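Local atomic coordinates of Ice-binding protein 1 (Shewanella frigidimarina, PDB entry 6BG8), a protein that binds ice through a domain near its C terminus, holding the bacterium on ice and restraining crystal growth. Residues 76-79 and 83-86; 43-48 and 65-70; 93-98 and 221-226; 100-105 and 153-158; 160-165 and 196-201. One frame throughout, in Å; residues are numbered along the deposited sequence.

Interaction 1. Residues 76-79 and 83-86; sequences VVPV and SMVA
With chi1 at 177°, V77 puts CG1 anti to its own backbone N and CG2 anti to its carbonyl carbon, and the two methyls fork over the peptide that leads from S83 into M84. CG1 of V77 lies 3.5 Å from O of S83, and CG2 of V77 sits 3.6 Å from N of M84. M84 answers from the helix. Its chain leaves with CG anti to the backbone N (chi1 -168°), then bends at both chi2 and chi3, which turns the tip back toward the loop. The side chains of M84 and P78 cross at about a right angle, with SD of M84 3.9 Å from CD of P78, and the terminal methyl CE of M84 ends 3.6 Å from O of V76. No hydrogen bond spans the contact; it is van der Waals packing against the first turn of a helix. S83 is the N-cap of that turn, its OG accepting from N of A86 at 3.1 Å. V77 also rests on T72, earlier in the same loop, and P78 on R13. Y66 of strand 65-66 touches both P78 and M84, so the loop and the start of helix 84-103 pack on the same ring.

Interaction 2. Residues 43-48 and 65-70; sequences SYYAGF and SYAGDD
Y45 reaches across to the backbone of residues 65-67. From CB the ring swings out with CG anti to the carbonyl carbon (chi1 -76°), and the contacts begin on its far half. CE2 of Y45 comes within 3.6 Å of O of Y66, which lies at the ring edge near its plane; the same CE2 has CB of A67 at 4.4 Å, approaching obliquely. Next, CZ of Y45 packs 3.8 Å from CB of S65. At the tip the phenol OH of Y45 donates to O of Y66 at 2.8 Å, arriving at a C=O...donor angle of 127° and 37° above the carbonyl plane. A67 to D70 make a type I turn, and the carboxylate of D70 reaches back to N of A67. A water adds a thinner link, donating to OD2 of D69 at 2.9 Å and taking a weak bond from N of S43 at 3.0 Å. The hydroxyl of S65 bonds to O of G55 and to R42, which also forms a salt bridge with D70. Strand 45-46 is paired with strand 21-24, and strand 65-66 with strand 34-37, so Y45 joins two faces at the end of the β-solenoid. It packs there on I22, L35 and I37 and meets F57 edge-to-face, while the ring of Y66 meets F87 of helix 84-103 edge-to-face.

Interaction 3. Residues 93-98 and 221-226; sequences TDLGIA and FAVTDQ
L95 on helix 84-103 faces V223, just past strand 219-222, their CA atoms 7.1 Å apart at the point where V223 has already left the extended conformation. L95 alone carries the helix side. Its CG stands anti to the backbone N (chi1 177°), which sends both methyls off the helix toward the strand end. The branches then divide the work. CD1 of L95 lies against the near end of the F221 side chain, 3.7 Å from CD1 of F221 and 3.8 Å from CB of F221, meeting the ring obliquely as the two side chains run past each other in opposite directions. CD2 of L95 goes to the turn instead, 4.0 Å from CA of V223, while CG of L95 has the methyl CG2 of V223 at 4.2 Å. L38, L17 and F203 also close in on L95, and F203 stacks with F221. The backbones of F221 and A222 are hydrogen-bonded to the flanking strands 197-204 and 14-18 of the β-solenoid. No hydrogen bond runs between the helix and this strand end: the contact is carbon against carbon, held by shape and exclusion of water, with nothing directional in it.

Interaction 4. Residues 100-105 and 153-158; sequences NFLAAD and VFIFTI
L102 presents its flat peptide carbonyl to T157, while the aromatic rings nearby serve other partners. F101 turns its ring to P6 and N107; on the strand, F154 and F156 lie on the side away from the helix, where F156 stacks with W184, meets Y129 with the planes about 15° apart, and shares L144 with F154. The closest packing between helix and strand is aliphatic. CD2 of L102 sits among three carbons of I155, 3.8 Å from CG2 and 4.0 Å from both CG1 and CD1 of I155, the two side chains meeting at a slant. The contact belongs to the β-solenoid of the ice-binding domain: strand 154-158 is part of one face, paired in parallel with strands 127-131 and 182-186, and the long helix 84-103 lies along the outside of that face. At T157 the contact turns polar. OG1 is anti to the backbone N (chi1 179°), which points it at the last turn of the helix. There OG1 of T157 lies 3.3 Å from O of L102, at best a weak hydrogen bond whose proton has another acceptor within reach. A water sits alongside, donating to O of A103 at 2.8 Å and lying 3.0 Å from OG1 of T157. The stronger partner of that hydroxyl is R185 on the neighbouring strand 182-186, whose NH2 bonds to it; R185 also touches the side chains of L102 and A103, and its charge near the C-terminal end of the helix may suit the helix dipole.

Interaction 5. Residues 160-165 and 196-201; sequences GNLTSG and TNFSGN
Inside the β-solenoid of the ice-binding domain, strands from different faces point their side chains at one another across the interior, and L162 and S164 meet F198 and T196 in this way. The apolar half is light. CD2 of L162 stands 4.4 Å from CE2 of F198, at the edge of the ring and near its plane. F198 is swung inward with CG anti to its backbone N (chi1 -171°), which brings that edge around to the leucine. The polar half works through a water between two buried residues. OG of S164 and OG1 of T196 are 4.1 Å apart, too far to bond directly, and the water between them lies 2.6 Å from OG of S164 and donates to OG1 of T196 at 2.7 Å. Each hydroxyl sits between its own backbone N and carbonyl carbon, with chi1 of 62° in both residues. The same water lies in the plane of the F198 ring, at its edge. Both hydroxyls have a further partner in G193: OG of S164 bonds to its N and OG1 of T196 to its O, so backbone and water together satisfy two buried oxygens. T196 also touches A214 of the T-G-A-N motif, which probably belongs to the ice-binding site, and its side chain is about 10 Å from that of T212. Just beyond F198 the chain turns a corner at G200. Strand 162-164 runs between strands 135-137 and 190-192; I192 of the latter packs on both S164 and F198, while W184 of strand 182-186 meets both L162 and F198, and I171 of strand 171-174 packs on F198.

From the N terminus, interaction 2 is the first to close, returning residues 65-70 to 43-48 and joining two faces at one end of the solenoid. Interaction 1 follows in series as a tight loop, and the two contacts touch, CG of M84 packing against O of A67. Helix 84-103, which starts there, serves interactions 1, 3 and 4 in turn. Interaction 3 closes the longest loop, from 93-98 to 221-226, and both later contacts nest inside it. Interaction 4 ties the helix end to strand 154-158; interaction 5 opens directly afterwards and bridges the interior. These two run in series, and no contact crosses another.

Interaction 1. Residues 76-79 and 83-86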
# COMPACT_ATOMS: atom_id res chain seq x y z
N VAL A 76 -2.98 23.53 -3.03
CA VAL A 76 -3.41 23.79 -1.66
C VAL A 76 -2.57 22.94 -0.71
O VAL A 76 -2.62 21.70 -0.76
CB VAL A 76 -4.90 23.48 -1.46
CG1 VAL A 76 -5.30 23.69 -0.00
CG2 VAL A 76 -5.75 24.36 -2.38
N VAL A 77 -1.86 23.60 0.19
CA VAL A 77 -1.03 22.89 1.18
C VAL A 77 -1.93 22.23 2.21
O VAL A 77 -2.80 22.90 2.80
CB VAL A 77 -0.07 23.86 1.85
CG1 VAL A 77 0.74 23.13 2.93
CG2 VAL A 77 0.85 24.51 0.81
N PRO A 78 -1.77 20.94 2.48
CA PRO A 78 -2.58 20.30 3.53
C PRO A 78 -2.37 20.94 4.89
O PRO A 78 -1.25 21.28 5.29
CB PRO A 78 -2.11 18.84 3.51
CG PRO A 78 -1.56 18.65 2.11
CD PRO A 78 -0.93 19.97 1.75
N VAL A 79 -3.47 21.09 5.61
CA VAL A 79 -3.45 21.55 7.00
C VAL A 79 -2.75 20.50 7.85
O VAL A 79 -2.90 19.29 7.58
CB VAL A 79 -4.89 21.79 7.46
CG1 VAL A 79 -5.03 21.65 8.93
CG2 VAL A 79 -5.37 23.14 6.99
N SER A 83 3.96 24.76 4.48
CA SER A 83 4.39 24.74 3.09
C SER A 83 4.20 23.33 2.57
O SER A 83 4.10 22.37 3.34
CB SER A 83 5.85 25.16 2.94
OG SER A 83 6.68 24.21 3.59
N MET A 84 4.16 23.21 1.24
CA MET A 84 4.08 21.88 0.65
C MET A 84 5.34 21.08 0.95
O MET A 84 5.27 19.87 1.18
CB MET A 84 3.85 22.00 -0.86
CG MET A 84 3.47 20.69 -1.50
SD MET A 84 1.82 20.14 -1.00
CE MET A 84 0.77 21.19 -2.01
N VAL A 85 6.50 21.74 0.96
CA VAL A 85 7.75 21.05 1.32
C VAL A 85 7.64 20.44 2.72
O VAL A 85 8.05 19.29 2.94
CB VAL A 85 8.94 22.03 1.22
CG1 VAL A 85 10.18 21.43 1.87
CG2 VAL A 85 9.21 22.38 -0.23
N ALA A 86 7.09 21.18 3.68
CA ALA A 86 6.97 20.64 5.03
C ALA A 86 6.02 19.45 5.07
O ALA A 86 6.25 18.49 5.81
CB ALA A 86 6.51 21.73 6.00

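Interaction 2. Residues 43-48 and 65-70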
# COMPACT_ATOMS: atom_id res chain seq x y z
N SER A 43 5.91 16.23 -12.53
CA SER A 43 6.11 15.65 -13.86
C SER A 43 6.32 14.15 -13.80
O SER A 43 6.20 13.47 -14.83
CB SER A 43 7.29 16.33 -14.54
OG SER A 43 8.48 16.16 -13.79
N TYR A 44 6.61 13.59 -12.63
CA TYR A 44 6.81 12.16 -12.53
C TYR A 44 5.51 11.38 -12.32
O TYR A 44 5.56 10.15 -12.24
CB TYR A 44 7.82 11.85 -11.40
CG TYR A 44 9.26 11.94 -11.87
CD1 TYR A 44 9.84 13.16 -12.16
CD2 TYR A 44 10.02 10.79 -12.06
CE1 TYR A 44 11.17 13.23 -12.60
CE2 TYR A 44 11.33 10.85 -12.49
CZ TYR A 44 11.90 12.08 -12.76
OH TYR A 44 13.20 12.14 -13.21
N TYR A 45 4.37 12.07 -12.24
CA TYR A 45 3.08 11.42 -12.44
C TYR A 45 2.90 11.15 -13.93
O TYR A 45 3.12 12.04 -14.75
CB TYR A 45 1.93 12.31 -11.95
CG TYR A 45 1.74 12.38 -10.45
CD1 TYR A 45 1.25 11.29 -9.74
CD2 TYR A 45 2.02 13.55 -9.75
CE1 TYR A 45 1.05 11.36 -8.36
CE2 TYR A 45 1.84 13.62 -8.37
CZ TYR A 45 1.35 12.52 -7.68
OH TYR A 45 1.16 12.59 -6.31
N ALA A 46 2.50 9.93 -14.28
CA ALA A 46 2.27 9.57 -15.68
C ALA A 46 0.95 8.84 -15.83
O ALA A 46 0.61 7.96 -15.03
CB ALA A 46 3.41 8.71 -16.24
N GLY A 47 0.20 9.20 -16.87
CA GLY A 47 -1.02 8.51 -17.23
C GLY A 47 -2.28 9.07 -16.63
O GLY A 47 -3.38 8.60 -16.98
N PHE A 48 -2.18 10.06 -15.74
CA PHE A 48 -3.34 10.62 -15.07
C PHE A 48 -3.83 11.86 -15.81
O PHE A 48 -3.12 12.47 -16.61
CB PHE A 48 -3.01 10.97 -13.61
CG PHE A 48 -2.66 9.78 -12.78
CD1 PHE A 48 -3.66 9.03 -12.18
CD2 PHE A 48 -1.33 9.40 -12.60
CE1 PHE A 48 -3.34 7.92 -11.40
CE2 PHE A 48 -1.01 8.29 -11.83
CZ PHE A 48 -2.02 7.55 -11.23
N SER A 65 -3.79 14.69 -5.44
CA SER A 65 -2.40 14.34 -5.67
C SER A 65 -1.48 15.48 -5.23
O SER A 65 -1.85 16.65 -5.24
CB SER A 65 -2.15 14.02 -7.15
OG SER A 65 -2.38 15.17 -7.95
N TYR A 66 -0.25 15.11 -4.85
CA TYR A 66 0.69 16.02 -4.22
C TYR A 66 2.09 15.76 -4.74
O TYR A 66 2.49 14.61 -4.93
CB TYR A 66 0.69 15.85 -2.70
CG TYR A 66 -0.60 16.27 -2.05
CD1 TYR A 66 -0.91 17.61 -1.86
CD2 TYR A 66 -1.53 15.31 -1.65
CE1 TYR A 66 -2.11 17.99 -1.29
CE2 TYR A 66 -2.73 15.68 -1.06
CZ TYR A 66 -3.01 17.02 -0.88
OH TYR A 66 -4.20 17.39 -0.30
N ALA A 67 2.84 16.85 -4.96
CA ALA A 67 4.27 16.79 -5.21
C ALA A 67 4.91 18.04 -4.64
O ALA A 67 4.25 19.07 -4.45
CB ALA A 67 4.59 16.65 -6.70
N GLY A 68 6.20 17.95 -4.33
CA GLY A 68 6.86 19.03 -3.61
C GLY A 68 7.06 20.30 -4.40
O GLY A 68 7.27 21.36 -3.81
N ASP A 69 7.02 20.22 -5.73
CA ASP A 69 7.10 21.42 -6.55
C ASP A 69 5.75 22.13 -6.68
O ASP A 69 5.70 23.20 -7.29
CB ASP A 69 7.65 21.09 -7.94
CG ASP A 69 6.69 20.24 -8.75
OD1 ASP A 69 6.25 19.20 -8.23
OD2 ASP A 69 6.37 20.62 -9.91
N ASP A 70 4.67 21.57 -6.13
CA ASP A 70 3.35 22.18 -6.24
C ASP A 70 3.36 23.57 -5.62
O ASP A 70 3.59 23.73 -4.42
CB ASP A 70 2.29 21.32 -5.55
CG ASP A 70 1.92 20.08 -6.35
OD1 ASP A 70 2.31 19.98 -7.52
OD2 ASP A 70 1.22 19.20 -5.80
O HOH W 1 6.57 19.17 -12.36

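Interaction 3. Residues 93-98 and 221-226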
# COMPACT_ATOMS: atom_id res chain seq x y z
N THR A 93 9.21 11.23 6.29
CA THR A 93 9.68 10.69 7.56
C THR A 93 8.75 9.60 8.07
O THR A 93 9.19 8.52 8.47
CB THR A 93 9.81 11.83 8.58
OG1 THR A 93 10.82 12.74 8.15
CG2 THR A 93 10.17 11.30 9.97
N ASP A 94 7.43 9.86 8.03
CA ASP A 94 6.48 8.90 8.59
C ASP A 94 6.43 7.62 7.77
O ASP A 94 6.20 6.54 8.33
CB ASP A 94 5.10 9.54 8.69
CG ASP A 94 5.04 10.63 9.75
OD1 ASP A 94 6.07 10.87 10.43
OD2 ASP A 94 3.97 11.27 9.89
N LEU A 95 6.65 7.70 6.45
CA LEU A 95 6.76 6.47 5.66
C LEU A 95 7.93 5.64 6.15
O LEU A 95 7.81 4.42 6.35
CB LEU A 95 6.92 6.80 4.17
CG LEU A 95 7.12 5.62 3.23
CD1 LEU A 95 6.02 4.56 3.40
CD2 LEU A 95 7.14 6.11 1.78
N GLY A 96 9.08 6.28 6.35
CA GLY A 96 10.25 5.55 6.80
C GLY A 96 10.04 4.89 8.15
O GLY A 96 10.43 3.74 8.35
N ILE A 97 9.39 5.60 9.07
CA ILE A 97 9.09 5.05 10.39
C ILE A 97 8.25 3.79 10.25
O ILE A 97 8.54 2.75 10.85
CB ILE A 97 8.38 6.10 11.27
CG1 ILE A 97 9.34 7.24 11.63
CG2 ILE A 97 7.82 5.44 12.55
CD1 ILE A 97 8.66 8.47 12.25
N ALA A 98 7.18 3.87 9.44
CA ALA A 98 6.26 2.74 9.34
C ALA A 98 6.91 1.54 8.66
O ALA A 98 6.69 0.39 9.07
CB ALA A 98 5.00 3.17 8.60
N PHE A 221 2.53 1.70 -1.03
CA PHE A 221 3.69 2.53 -0.73
C PHE A 221 4.93 1.93 -1.39
O PHE A 221 5.21 0.74 -1.22
CB PHE A 221 3.96 2.62 0.79
CG PHE A 221 2.86 3.27 1.58
CD1 PHE A 221 2.75 4.65 1.62
CD2 PHE A 221 1.98 2.51 2.33
CE1 PHE A 221 1.75 5.25 2.37
CE2 PHE A 221 0.97 3.11 3.08
CZ PHE A 221 0.86 4.49 3.09
N ALA A 222 5.68 2.76 -2.11
CA ALA A 222 6.99 2.39 -2.63
C ALA A 222 8.01 3.32 -1.97
O ALA A 222 8.05 4.51 -2.27
CB ALA A 222 7.04 2.49 -4.16
N VAL A 223 8.82 2.77 -1.05
CA VAL A 223 9.64 3.63 -0.20
C VAL A 223 10.73 4.33 -1.01
O VAL A 223 11.01 5.52 -0.78
CB VAL A 223 10.24 2.83 0.96
CG1 VAL A 223 11.15 3.73 1.81
CG2 VAL A 223 9.13 2.22 1.82
N THR A 224 11.37 3.63 -1.95
CA THR A 224 12.48 4.21 -2.68
C THR A 224 12.27 4.32 -4.18
O THR A 224 13.09 4.96 -4.85
CB THR A 224 13.79 3.43 -2.45
OG1 THR A 224 13.71 2.13 -3.04
CG2 THR A 224 14.08 3.31 -0.97
N ASP A 225 11.22 3.74 -4.74
CA ASP A 225 11.03 3.88 -6.18
C ASP A 225 9.59 4.26 -6.51
O ASP A 225 9.17 5.38 -6.19
CB ASP A 225 11.45 2.62 -6.92
CG ASP A 225 11.61 2.84 -8.42
OD1 ASP A 225 11.63 4.01 -8.86
OD2 ASP A 225 11.69 1.84 -9.17
N GLN A 226 8.82 3.36 -7.12
CA GLN A 226 7.61 3.78 -7.82
C GLN A 226 6.44 2.85 -7.53
O GLN A 226 6.61 1.67 -7.21
CB GLN A 226 7.85 3.83 -9.33
CG GLN A 226 8.15 2.47 -9.94
CD GLN A 226 8.38 2.52 -11.43
OE1 GLN A 226 8.19 3.57 -12.06
NE2 GLN A 226 8.82 1.41 -12.01

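Interaction 4. Residues 100-105 and 153-158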
# COMPACT_ATOMS: atom_id res chain seq x y z
N ASN A 100 10.05 0.81 8.72
CA ASN A 100 11.00 0.29 9.70
C ASN A 100 10.30 -0.49 10.80
O ASN A 100 10.82 -1.50 11.28
CB ASN A 100 11.81 1.43 10.30
CG ASN A 100 12.97 1.86 9.42
OD1 ASN A 100 13.19 1.31 8.33
ND2 ASN A 100 13.71 2.87 9.88
N PHE A 101 9.13 -0.01 11.24
CA PHE A 101 8.35 -0.74 12.23
C PHE A 101 8.01 -2.13 11.73
O PHE A 101 8.18 -3.13 12.44
CB PHE A 101 7.08 0.06 12.56
CG PHE A 101 6.20 -0.57 13.61
CD1 PHE A 101 5.44 -1.71 13.35
CD2 PHE A 101 6.09 0.03 14.86
CE1 PHE A 101 4.62 -2.27 14.33
CE2 PHE A 101 5.26 -0.52 15.84
CZ PHE A 101 4.53 -1.67 15.57
N LEU A 102 7.54 -2.22 10.48
CA LEU A 102 7.12 -3.50 9.94
C LEU A 102 8.30 -4.41 9.65
O LEU A 102 8.18 -5.64 9.75
CB LEU A 102 6.30 -3.28 8.67
CG LEU A 102 4.89 -2.71 8.86
CD1 LEU A 102 4.28 -2.30 7.52
CD2 LEU A 102 4.00 -3.71 9.58
N ALA A 103 9.45 -3.83 9.29
CA ALA A 103 10.64 -4.63 8.99
C ALA A 103 11.32 -5.17 10.24
O ALA A 103 12.06 -6.16 10.14
CB ALA A 103 11.63 -3.79 8.19
N ALA A 104 11.11 -4.57 11.40
CA ALA A 104 11.86 -4.94 12.58
C ALA A 104 11.25 -6.18 13.23
O ALA A 104 10.04 -6.29 13.37
CB ALA A 104 11.90 -3.79 13.59
N ASP A 105 12.11 -7.13 13.60
CA ASP A 105 11.69 -8.37 14.24
C ASP A 105 12.22 -8.44 15.66
O ASP A 105 13.42 -8.18 15.89
CB ASP A 105 12.20 -9.57 13.44
CG ASP A 105 11.56 -10.87 13.87
OD1 ASP A 105 10.33 -11.00 13.72
OD2 ASP A 105 12.29 -11.75 14.37
N VAL A 153 -4.91 -8.14 13.60
CA VAL A 153 -3.84 -7.55 12.80
C VAL A 153 -3.04 -8.67 12.15
O VAL A 153 -2.69 -9.66 12.81
CB VAL A 153 -2.93 -6.64 13.64
CG1 VAL A 153 -1.65 -6.31 12.87
CG2 VAL A 153 -3.67 -5.37 14.01
N PHE A 154 -2.75 -8.52 10.86
CA PHE A 154 -1.94 -9.47 10.09
C PHE A 154 -0.76 -8.71 9.52
O PHE A 154 -0.94 -7.71 8.82
CB PHE A 154 -2.75 -10.09 8.94
CG PHE A 154 -4.00 -10.80 9.37
CD1 PHE A 154 -5.12 -10.09 9.79
CD2 PHE A 154 -4.08 -12.18 9.28
CE1 PHE A 154 -6.29 -10.76 10.16
CE2 PHE A 154 -5.24 -12.85 9.63
CZ PHE A 154 -6.35 -12.13 10.07
N ILE A 155 0.46 -9.19 9.79
CA ILE A 155 1.67 -8.59 9.25
C ILE A 155 2.44 -9.67 8.52
O ILE A 155 2.76 -10.72 9.10
CB ILE A 155 2.53 -7.94 10.34
CG1 ILE A 155 1.78 -6.74 10.94
CG2 ILE A 155 3.88 -7.50 9.77
CD1 ILE A 155 2.40 -6.19 12.21
N PHE A 156 2.73 -9.42 7.25
CA PHE A 156 3.60 -10.26 6.44
C PHE A 156 4.85 -9.46 6.13
O PHE A 156 4.77 -8.37 5.56
CB PHE A 156 2.90 -10.69 5.16
CG PHE A 156 1.68 -11.51 5.41
CD1 PHE A 156 0.44 -10.91 5.63
CD2 PHE A 156 1.77 -12.89 5.49
CE1 PHE A 156 -0.68 -11.69 5.89
CE2 PHE A 156 0.66 -13.66 5.76
CZ PHE A 156 -0.56 -13.05 5.96
N THR A 157 6.00 -9.98 6.55
CA THR A 157 7.24 -9.23 6.44
C THR A 157 8.29 -10.09 5.76
O THR A 157 8.66 -11.16 6.26
CB THR A 157 7.69 -8.71 7.81
OG1 THR A 157 8.93 -8.02 7.66
CG2 THR A 157 7.81 -9.83 8.85
N ILE A 158 8.76 -9.64 4.60
CA ILE A 158 9.32 -10.50 3.57
C ILE A 158 10.65 -9.94 3.10
O ILE A 158 10.73 -8.77 2.70
CB ILE A 158 8.35 -10.65 2.38
CG1 ILE A 158 7.09 -11.39 2.85
CG2 ILE A 158 9.03 -11.33 1.19
CD1 ILE A 158 5.90 -11.33 1.85
O HOH W 2 10.82 -8.67 9.93

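Interaction 5. Residues 160-165 and 196-201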
# COMPACT_ATOMS: atom_id res chain seq x y z
N GLY A 160 12.46 -10.89 0.50
CA GLY A 160 12.56 -10.77 -0.94
C GLY A 160 11.38 -10.03 -1.54
O GLY A 160 10.95 -9.00 -1.02
N ASN A 161 10.86 -10.56 -2.64
CA ASN A 161 9.69 -10.01 -3.30
C ASN A 161 8.40 -10.68 -2.81
O ASN A 161 8.43 -11.73 -2.17
CB ASN A 161 9.80 -10.19 -4.81
CG ASN A 161 11.08 -9.63 -5.39
OD1 ASN A 161 11.53 -8.55 -5.01
ND2 ASN A 161 11.67 -10.36 -6.34
N LEU A 162 7.27 -10.05 -3.13
CA LEU A 162 5.94 -10.64 -2.99
C LEU A 162 5.24 -10.54 -4.33
O LEU A 162 5.14 -9.44 -4.88
CB LEU A 162 5.10 -9.94 -1.91
CG LEU A 162 3.59 -10.28 -1.88
CD1 LEU A 162 3.35 -11.75 -1.56
CD2 LEU A 162 2.80 -9.40 -0.93
N THR A 163 4.76 -11.67 -4.85
CA THR A 163 4.11 -11.71 -6.16
C THR A 163 2.85 -12.56 -6.09
O THR A 163 2.92 -13.75 -5.77
CB THR A 163 5.05 -12.28 -7.22
OG1 THR A 163 6.28 -11.54 -7.22
CG2 THR A 163 4.41 -12.20 -8.61
N SER A 164 1.70 -11.97 -6.41
CA SER A 164 0.49 -12.76 -6.60
C SER A 164 0.24 -12.91 -8.09
O SER A 164 0.68 -12.08 -8.89
CB SER A 164 -0.72 -12.14 -5.90
OG SER A 164 -1.03 -10.85 -6.42
N GLY A 165 -0.42 -13.99 -8.47
CA GLY A 165 -0.67 -14.22 -9.88
C GLY A 165 -1.48 -15.47 -10.12
O GLY A 165 -2.06 -16.05 -9.20
N THR A 196 -6.71 -9.87 -9.99
CA THR A 196 -6.86 -10.41 -8.65
C THR A 196 -7.53 -9.39 -7.73
O THR A 196 -7.64 -8.20 -8.03
CB THR A 196 -5.51 -10.82 -8.05
OG1 THR A 196 -4.65 -9.67 -7.93
CG2 THR A 196 -4.83 -11.90 -8.89
N ASN A 197 -7.97 -9.89 -6.58
CA ASN A 197 -8.51 -9.07 -5.50
C ASN A 197 -7.50 -9.10 -4.36
O ASN A 197 -7.25 -10.16 -3.79
CB ASN A 197 -9.86 -9.59 -5.01
CG ASN A 197 -10.93 -9.56 -6.08
OD1 ASN A 197 -11.04 -8.60 -6.84
ND2 ASN A 197 -11.74 -10.62 -6.13
N PHE A 198 -6.93 -7.93 -4.04
CA PHE A 198 -5.87 -7.79 -3.05
C PHE A 198 -6.33 -6.89 -1.91
O PHE A 198 -7.03 -5.90 -2.14
CB PHE A 198 -4.60 -7.22 -3.70
CG PHE A 198 -3.38 -7.24 -2.80
CD1 PHE A 198 -3.23 -6.28 -1.81
CD2 PHE A 198 -2.40 -8.19 -2.96
CE1 PHE A 198 -2.13 -6.30 -0.97
CE2 PHE A 198 -1.29 -8.22 -2.13
CZ PHE A 198 -1.16 -7.27 -1.14
N SER A 199 -5.95 -7.25 -0.68
CA SER A 199 -6.27 -6.49 0.52
C SER A 199 -5.02 -6.24 1.34
O SER A 199 -4.22 -7.16 1.54
CB SER A 199 -7.30 -7.23 1.39
OG SER A 199 -8.60 -7.10 0.86
N GLY A 200 -4.84 -5.02 1.83
CA GLY A 200 -3.78 -4.72 2.78
C GLY A 200 -2.97 -3.50 2.41
O GLY A 200 -3.07 -2.95 1.31
N ASN A 201 -2.15 -3.07 3.37
CA ASN A 201 -1.26 -1.92 3.19
C ASN A 201 0.11 -2.43 2.77
O ASN A 201 0.80 -3.09 3.54
CB ASN A 201 -1.16 -1.11 4.48
CG ASN A 201 -2.51 -0.65 4.98
OD1 ASN A 201 -3.04 0.35 4.51
ND2 ASN A 201 -3.08 -1.39 5.94
O HOH W 3 -3.43 -10.15 -5.55